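Local structure of AT-less polyketide synthase (Streptomyces platensis subsp. rosaceus, 4TKT) at residues 100-105 with 167-172; 176-181 with 203-208. The protein probably catalyses decarboxylative, chain-extending condensation of acyl groups as a ketosynthase domain of the AT-less polyketide synthase that assembles isomigrastatin. All coordinates share one frame; numbering follows the deposited sequence.

Followed from the N terminus, the chain runs through helix 93-109, strand 129-136 and helix 142-151 before helix 163-173 returns to pack on helix 93-109. Interaction 1 thereby closes a loop of 61 residues. Interaction 2 opens a few residues later, at the approach to strand 179-182, and closes a shorter loop of 21 residues, mostly helix 188-202, just before strand 208-214. The two contacts are in series, neither nested nor crossed, with centres about 13 Å apart. They touch through Ser-179 OG, which lies 2.7 Å from Ser-170 OG and 2.8 Å from Asn-167 OD1, both probable hydrogen bonds. Together they tie helices 93-109 and 163-173, and the turn after helix 188-202, to the side of the mixed sheet that ends in strand 179-182.

Interaction 1: residues 100-105 with 167-172; sequences QCAHTT and NRVSYF
Ala-102 and Val-169 meet where helix 93-109 packs against helix 163-173, two helices of the N-terminal half of the thiolase-like ketosynthase fold. Both side chains leave their backbones toward the opposing helix, and Ala-102 CA and Val-169 CA, 7.0 Å apart, are the closest pair of CA atoms across the two segments. The valine straddles the alanine methyl: Val-169 CG1 lies 3.7 Å from Ala-102 CB, and Val-169 CG2 lies 4.0 Å from the same carbon. With CG1 anti to the backbone N (chi1 171°), both branches of the valine fork face across the interface. Leu-209 of strand 208-214 touches both residues, which places this apolar pair against the central sheet.

Further along, His-103 and Phe-172 make a looser second contact. His-103 ND1 comes to the rim of the phenyl ring near its plane, 4.3 Å from Phe-172 CE2, whereas the phenyl approaches the imidazole obliquely. The two rings are therefore neighbours in van der Waals contact rather than a stack. Each has an aromatic partner beyond the pair, in edge-to-face geometry: Phe-80 for His-103 and Phe-81 for Phe-172.

No hydrogen bond links the segments, so side-chain packing carries the contact. The hydroxyls of Thr-104 and Thr-105 are instead turned back onto the backbone of their own helix. Cys-101 O accepts from Thr-105 N at 3.0 Å and also from both hydroxyls: Thr-104 OG1, 2.7 Å from Cys-101 O, sits above the carbonyl plane, and Thr-105 OG1, also 2.7 Å from Cys-101 O, is tilted 34° from that plane.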
ATOM      1  N   GLN A 100       8.441  -4.057  -5.967  1.00 23.08           N
ATOM      2  CA  GLN A 100       7.819  -3.058  -6.829  1.00 27.39           C
ATOM      3  C   GLN A 100       6.941  -2.105  -6.021  1.00 24.23           C
ATOM      4  O   GLN A 100       6.881  -0.910  -6.301  1.00 31.94           O
ATOM      5  CB  GLN A 100       7.006  -3.742  -7.931  1.00 31.50           C
ATOM      6  CG  GLN A 100       7.874  -4.523  -8.913  1.00 42.31           C
ATOM      7  CD  GLN A 100       7.087  -5.128 -10.060  1.00 39.35           C
ATOM      8  OE1 GLN A 100       5.869  -5.285  -9.981  1.00 36.10           O
ATOM      9  NE2 GLN A 100       7.784  -5.473 -11.137  1.00 25.13           N
ATOM     10  N   CYS A 101       6.272  -2.648  -5.012  1.00 23.57           N
ATOM     11  CA  CYS A 101       5.477  -1.851  -4.090  1.00 23.80           C
ATOM     12  C   CYS A 101       6.341  -0.855  -3.319  1.00 24.04           C
ATOM     13  O   CYS A 101       5.962   0.300  -3.136  1.00 30.96           O
ATOM     14  CB  CYS A 101       4.737  -2.762  -3.115  1.00 23.05           C
ATOM     15  SG  CYS A 101       3.734  -1.895  -1.901  1.00 41.67           S
ATOM     16  N   ALA A 102       7.504  -1.315  -2.865  1.00 29.28           N
ATOM     17  CA  ALA A 102       8.432  -0.469  -2.124  1.00 23.82           C
ATOM     18  C   ALA A 102       8.879   0.731  -2.951  1.00 24.89           C
ATOM     19  O   ALA A 102       8.899   1.860  -2.461  1.00 29.51           O
ATOM     20  CB  ALA A 102       9.639  -1.274  -1.681  1.00 23.24           C
ATOM     21  N   HIS A 103       9.236   0.484  -4.205  1.00 25.13           N
ATOM     22  CA  HIS A 103       9.694   1.553  -5.079  1.00 28.36           C
ATOM     23  C   HIS A 103       8.585   2.560  -5.345  1.00 33.05           C
ATOM     24  O   HIS A 103       8.802   3.769  -5.247  1.00 36.55           O
ATOM     25  CB  HIS A 103      10.213   0.996  -6.402  1.00 29.57           C
ATOM     26  CG  HIS A 103      10.765   2.044  -7.316  1.00 33.76           C
ATOM     27  ND1 HIS A 103      11.965   2.679  -7.079  1.00 33.38           N
ATOM     28  CD2 HIS A 103      10.271   2.584  -8.455  1.00 36.09           C
ATOM     29  CE1 HIS A 103      12.192   3.558  -8.039  1.00 35.91           C
ATOM     30  NE2 HIS A 103      11.179   3.521  -8.885  1.00 38.52           N
ATOM     31  N   THR A 104       7.399   2.057  -5.677  1.00 27.00           N
ATOM     32  CA  THR A 104       6.258   2.924  -5.955  1.00 32.77           C
ATOM     33  C   THR A 104       5.928   3.807  -4.755  1.00 29.71           C
ATOM     34  O   THR A 104       5.480   4.940  -4.921  1.00 31.20           O
ATOM     35  CB  THR A 104       5.009   2.113  -6.347  1.00 32.49           C
ATOM     36  OG1 THR A 104       4.773   1.102  -5.365  1.00 61.87           O
ATOM     37  CG2 THR A 104       5.207   1.444  -7.691  1.00 30.47           C
ATOM     38  N   THR A 105       6.164   3.293  -3.550  1.00 27.25           N
ATOM     39  CA  THR A 105       5.880   4.051  -2.335  1.00 35.19           C
ATOM     40  C   THR A 105       6.850   5.217  -2.185  1.00 33.20           C
ATOM     41  O   THR A 105       6.461   6.309  -1.769  1.00 36.15           O
ATOM     42  CB  THR A 105       5.954   3.171  -1.071  1.00 30.40           C
ATOM     43  OG1 THR A 105       5.148   1.999  -1.246  1.00 29.96           O
ATOM     44  CG2 THR A 105       5.451   3.941   0.140  1.00 26.88           C
ATOM     45  N   ASN A 167      14.084  -8.267   3.521  1.00 19.27           N
ATOM     46  CA  ASN A 167      15.524  -8.191   3.304  1.00 19.55           C
ATOM     47  C   ASN A 167      15.911  -7.741   1.898  1.00 21.74           C
ATOM     48  O   ASN A 167      16.892  -7.018   1.729  1.00 30.99           O
ATOM     49  CB  ASN A 167      16.171  -9.541   3.610  1.00 19.99           C
ATOM     50  CG  ASN A 167      16.376  -9.762   5.097  1.00 23.24           C
ATOM     51  OD1 ASN A 167      16.044  -8.903   5.913  1.00 26.86           O
ATOM     52  ND2 ASN A 167      16.922 -10.916   5.458  1.00 20.15           N
ATOM     53  N   ARG A 168      15.149  -8.159   0.892  1.00 22.60           N
ATOM     54  CA  ARG A 168      15.455  -7.776  -0.482  1.00 22.69           C
ATOM     55  C   ARG A 168      15.171  -6.302  -0.727  1.00 21.99           C
ATOM     56  O   ARG A 168      15.869  -5.658  -1.509  1.00 29.94           O
ATOM     57  CB  ARG A 168      14.672  -8.629  -1.480  1.00 19.62           C
ATOM     58  CG  ARG A 168      15.147 -10.061  -1.525  1.00 36.89           C
ATOM     59  CD  ARG A 168      14.735 -10.755  -2.801  1.00 42.02           C
ATOM     60  NE  ARG A 168      15.115 -12.164  -2.770  1.00 49.52           N
ATOM     61  CZ  ARG A 168      16.348 -12.609  -2.988  1.00 56.39           C
ATOM     62  NH1 ARG A 168      17.328 -11.754  -3.256  1.00 56.17           N
ATOM     63  NH2 ARG A 168      16.602 -13.910  -2.937  1.00 60.25           N
ATOM     64  N   VAL A 169      14.149  -5.774  -0.063  1.00 22.65           N
ATOM     65  CA  VAL A 169      13.852  -4.350  -0.157  1.00 25.25           C
ATOM     66  C   VAL A 169      14.983  -3.551   0.483  1.00 25.46           C
ATOM     67  O   VAL A 169      15.498  -2.608  -0.114  1.00 33.23           O
ATOM     68  CB  VAL A 169      12.511  -3.995   0.514  1.00 19.63           C
ATOM     69  CG1 VAL A 169      12.341  -2.496   0.603  1.00 20.14           C
ATOM     70  CG2 VAL A 169      11.358  -4.607  -0.258  1.00 19.29           C
ATOM     71  N   SER A 170      15.377  -3.946   1.690  1.00 22.82           N
ATOM     72  CA  SER A 170      16.480  -3.290   2.388  1.00 25.25           C
ATOM     73  C   SER A 170      17.750  -3.310   1.549  1.00 27.45           C
ATOM     74  O   SER A 170      18.461  -2.310   1.455  1.00 26.13           O
ATOM     75  CB  SER A 170      16.740  -3.963   3.736  1.00 20.84           C
ATOM     76  OG  SER A 170      15.600  -3.884   4.571  1.00 23.32           O
ATOM     77  N   TYR A 171      18.025  -4.460   0.943  1.00 24.21           N
ATOM     78  CA  TYR A 171      19.186  -4.615   0.079  1.00 20.98           C
ATOM     79  C   TYR A 171      19.100  -3.663  -1.113  1.00 30.10           C
ATOM     80  O   TYR A 171      20.062  -2.965  -1.437  1.00 33.22           O
ATOM     81  CB  TYR A 171      19.303  -6.062  -0.400  1.00 20.66           C
ATOM     82  CG  TYR A 171      20.486  -6.315  -1.306  1.00 24.36           C
ATOM     83  CD1 TYR A 171      21.770  -6.419  -0.787  1.00 22.45           C
ATOM     84  CD2 TYR A 171      20.320  -6.452  -2.676  1.00 24.62           C
ATOM     85  CE1 TYR A 171      22.857  -6.649  -1.608  1.00 29.79           C
ATOM     86  CE2 TYR A 171      21.401  -6.685  -3.508  1.00 26.50           C
ATOM     87  CZ  TYR A 171      22.667  -6.782  -2.966  1.00 32.78           C
ATOM     88  OH  TYR A 171      23.748  -7.012  -3.783  1.00 37.53           O
ATOM     89  N   PHE A 172      17.935  -3.628  -1.748  1.00 26.88           N
ATOM     90  CA  PHE A 172      17.725  -2.799  -2.926  1.00 21.18           C
ATOM     91  C   PHE A 172      17.812  -1.310  -2.607  1.00 26.63           C
ATOM     92  O   PHE A 172      18.404  -0.539  -3.362  1.00 29.96           O
ATOM     93  CB  PHE A 172      16.369  -3.114  -3.557  1.00 24.23           C
ATOM     94  CG  PHE A 172      15.950  -2.129  -4.606  1.00 29.77           C
ATOM     95  CD1 PHE A 172      16.596  -2.088  -5.831  1.00 28.71           C
ATOM     96  CD2 PHE A 172      14.913  -1.243  -4.368  1.00 32.53           C
ATOM     97  CE1 PHE A 172      16.215  -1.179  -6.801  1.00 33.02           C
ATOM     98  CE2 PHE A 172      14.525  -0.333  -5.334  1.00 36.18           C
ATOM     99  CZ  PHE A 172      15.177  -0.300  -6.552  1.00 35.43           C
TER

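Interaction 2: residues 176-181 with 203-208; sequences SGPSVT and GECGVA
Pro-178 and Cys-205 form the buried, more fully packed part of a small contact within a beta-alpha-beta crossover of the thiolase-like fold, in which helix 188-202 joins strand 179-182 to strand 208-214. Pro-178 CD lies 4.0 Å from Cys-205 SG and 4.1 Å from Cys-205 CB, so the CD corner of the ring meets both side-chain atoms of the cysteine. A chi1 of 50°, which sets SG between the backbone N and the carbonyl carbon, puts it beside Pro-178 CD. Next to the proline, Gly-177 has no side chain to hold the chains apart: its CA reaches Cys-205 CB at 4.4 Å, and Gly-177 CA and Cys-205 CA are 5.5 Å apart. Cys-205 is buried and also touches Leu-200 of the crossover helix.

The other side is looser, between two partly exposed residues. Here Glu-204, its chain extended beyond CG, crosses the proline at a slant, and a single oxygen touches a single carbon, with Glu-204 OE1 3.9 Å from Pro-178 CG. Its other oxygen, OE2, has a long, weak ion pair with Arg-202.

Backbone bonds fix both segments to strand 129-136, which lies between the two joined strands: Gly-177 pairs with Ile-131 and Gly-206 with Asp-130. With no hydrogen bond or salt bridge between the two segments themselves, their direct attachment rests on van der Waals contact, apolar at the thiol and only peripheral at the carboxylate.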
ATOM      1  N   SER A 176      19.792   0.742   5.972  1.00 26.39           N
ATOM      2  CA  SER A 176      20.615   0.267   7.077  1.00 25.68           C
ATOM      3  C   SER A 176      19.824   0.131   8.372  1.00 28.44           C
ATOM      4  O   SER A 176      20.386  -0.200   9.412  1.00 31.19           O
ATOM      5  CB  SER A 176      21.803   1.202   7.300  1.00 25.62           C
ATOM      6  OG  SER A 176      21.380   2.433   7.861  1.00 36.57           O
ATOM      7  N   GLY A 177      18.523   0.395   8.311  1.00 29.33           N
ATOM      8  CA  GLY A 177      17.674   0.260   9.482  1.00 26.12           C
ATOM      9  C   GLY A 177      17.284  -1.188   9.713  1.00 27.91           C
ATOM     10  O   GLY A 177      17.766  -2.081   9.020  1.00 24.93           O
ATOM     11  N   PRO A 178      16.415  -1.435  10.704  1.00 26.90           N
ATOM     12  CA  PRO A 178      15.910  -2.790  10.941  1.00 23.16           C
ATOM     13  C   PRO A 178      15.201  -3.358   9.712  1.00 29.40           C
ATOM     14  O   PRO A 178      14.422  -2.660   9.066  1.00 30.66           O
ATOM     15  CB  PRO A 178      14.930  -2.601  12.101  1.00 23.52           C
ATOM     16  CG  PRO A 178      15.418  -1.377  12.805  1.00 29.11           C
ATOM     17  CD  PRO A 178      15.945  -0.481  11.722  1.00 32.34           C
ATOM     18  N   SER A 179      15.494  -4.612   9.388  1.00 28.35           N
ATOM     19  CA  SER A 179      14.850  -5.291   8.270  1.00 27.62           C
ATOM     20  C   SER A 179      14.159  -6.538   8.792  1.00 24.41           C
ATOM     21  O   SER A 179      14.811  -7.538   9.090  1.00 24.37           O
ATOM     22  CB  SER A 179      15.867  -5.646   7.186  1.00 24.51           C
ATOM     23  OG  SER A 179      15.229  -6.177   6.038  1.00 21.61           O
ATOM     24  N   VAL A 180      12.837  -6.468   8.914  1.00 25.37           N
ATOM     25  CA  VAL A 180      12.079  -7.495   9.621  1.00 22.71           C
ATOM     26  C   VAL A 180      10.802  -7.906   8.894  1.00 24.90           C
ATOM     27  O   VAL A 180      10.022  -7.059   8.456  1.00 25.36           O
ATOM     28  CB  VAL A 180      11.696  -7.014  11.045  1.00 21.22           C
ATOM     29  CG1 VAL A 180      10.813  -8.030  11.735  1.00 28.93           C
ATOM     30  CG2 VAL A 180      12.937  -6.755  11.877  1.00 34.56           C
ATOM     31  N   THR A 181      10.589  -9.210   8.770  1.00 20.95           N
ATOM     32  CA  THR A 181       9.291  -9.719   8.358  1.00 21.90           C
ATOM     33  C   THR A 181       8.608 -10.341   9.565  1.00 27.90           C
ATOM     34  O   THR A 181       9.195 -11.173  10.255  1.00 33.33           O
ATOM     35  CB  THR A 181       9.395 -10.757   7.235  1.00 19.31           C
ATOM     36  OG1 THR A 181      10.119 -10.200   6.132  1.00 24.36           O
ATOM     37  CG2 THR A 181       8.004 -11.167   6.767  1.00 19.15           C
ATOM     38  N   GLY A 203      14.003   5.804  17.915  1.00 38.98           N
ATOM     39  CA  GLY A 203      15.149   6.368  17.225  1.00 37.19           C
ATOM     40  C   GLY A 203      16.031   5.327  16.560  1.00 39.75           C
ATOM     41  O   GLY A 203      17.192   5.596  16.259  1.00 38.62           O
ATOM     42  N   GLU A 204      15.480   4.139  16.328  1.00 37.05           N
ATOM     43  CA  GLU A 204      16.228   3.060  15.689  1.00 34.38           C
ATOM     44  C   GLU A 204      16.463   3.348  14.208  1.00 35.70           C
ATOM     45  O   GLU A 204      17.426   2.863  13.619  1.00 40.19           O
ATOM     46  CB  GLU A 204      15.497   1.726  15.851  1.00 34.94           C
ATOM     47  CG  GLU A 204      15.219   1.339  17.293  1.00 42.50           C
ATOM     48  CD  GLU A 204      14.668  -0.069  17.421  1.00 52.82           C
ATOM     49  OE1 GLU A 204      15.104  -0.951  16.651  1.00 48.67           O
ATOM     50  OE2 GLU A 204      13.797  -0.293  18.289  1.00 62.54           O
ATOM     51  N   CYS A 205      15.574   4.132  13.611  1.00 38.87           N
ATOM     52  CA  CYS A 205      15.751   4.581  12.234  1.00 37.43           C
ATOM     53  C   CYS A 205      15.004   5.891  12.001  1.00 39.78           C
ATOM     54  O   CYS A 205      14.119   6.254  12.775  1.00 39.34           O
ATOM     55  CB  CYS A 205      15.287   3.507  11.244  1.00 37.65           C
ATOM     56  SG  CYS A 205      13.638   2.836  11.550  1.00 39.92           S
ATOM     57  N   GLY A 206      15.379   6.602  10.942  1.00 45.56           N
ATOM     58  CA  GLY A 206      14.794   7.898  10.645  1.00 29.49           C
ATOM     59  C   GLY A 206      13.468   7.781   9.921  1.00 33.56           C
ATOM     60  O   GLY A 206      12.510   8.481  10.240  1.00 33.38           O
ATOM     61  N   VAL A 207      13.419   6.902   8.927  1.00 33.35           N
ATOM     62  CA  VAL A 207      12.172   6.611   8.237  1.00 27.14           C
ATOM     63  C   VAL A 207      11.942   5.112   8.251  1.00 33.06           C
ATOM     64  O   VAL A 207      12.869   4.333   8.479  1.00 35.54           O
ATOM     65  CB  VAL A 207      12.171   7.121   6.781  1.00 27.09           C
ATOM     66  CG1 VAL A 207      12.571   8.583   6.731  1.00 29.58           C
ATOM     67  CG2 VAL A 207      13.099   6.280   5.920  1.00 26.26           C
ATOM     68  N   ALA A 208      10.704   4.703   8.006  1.00 25.49           N
ATOM     69  CA  ALA A 208      10.385   3.287   8.009  1.00 27.02           C
ATOM     70  C   ALA A 208       9.360   2.942   6.945  1.00 23.91           C
ATOM     71  O   ALA A 208       8.317   3.585   6.825  1.00 27.45           O
ATOM     72  CB  ALA A 208       9.885   2.860   9.378  1.00 24.67           C
TER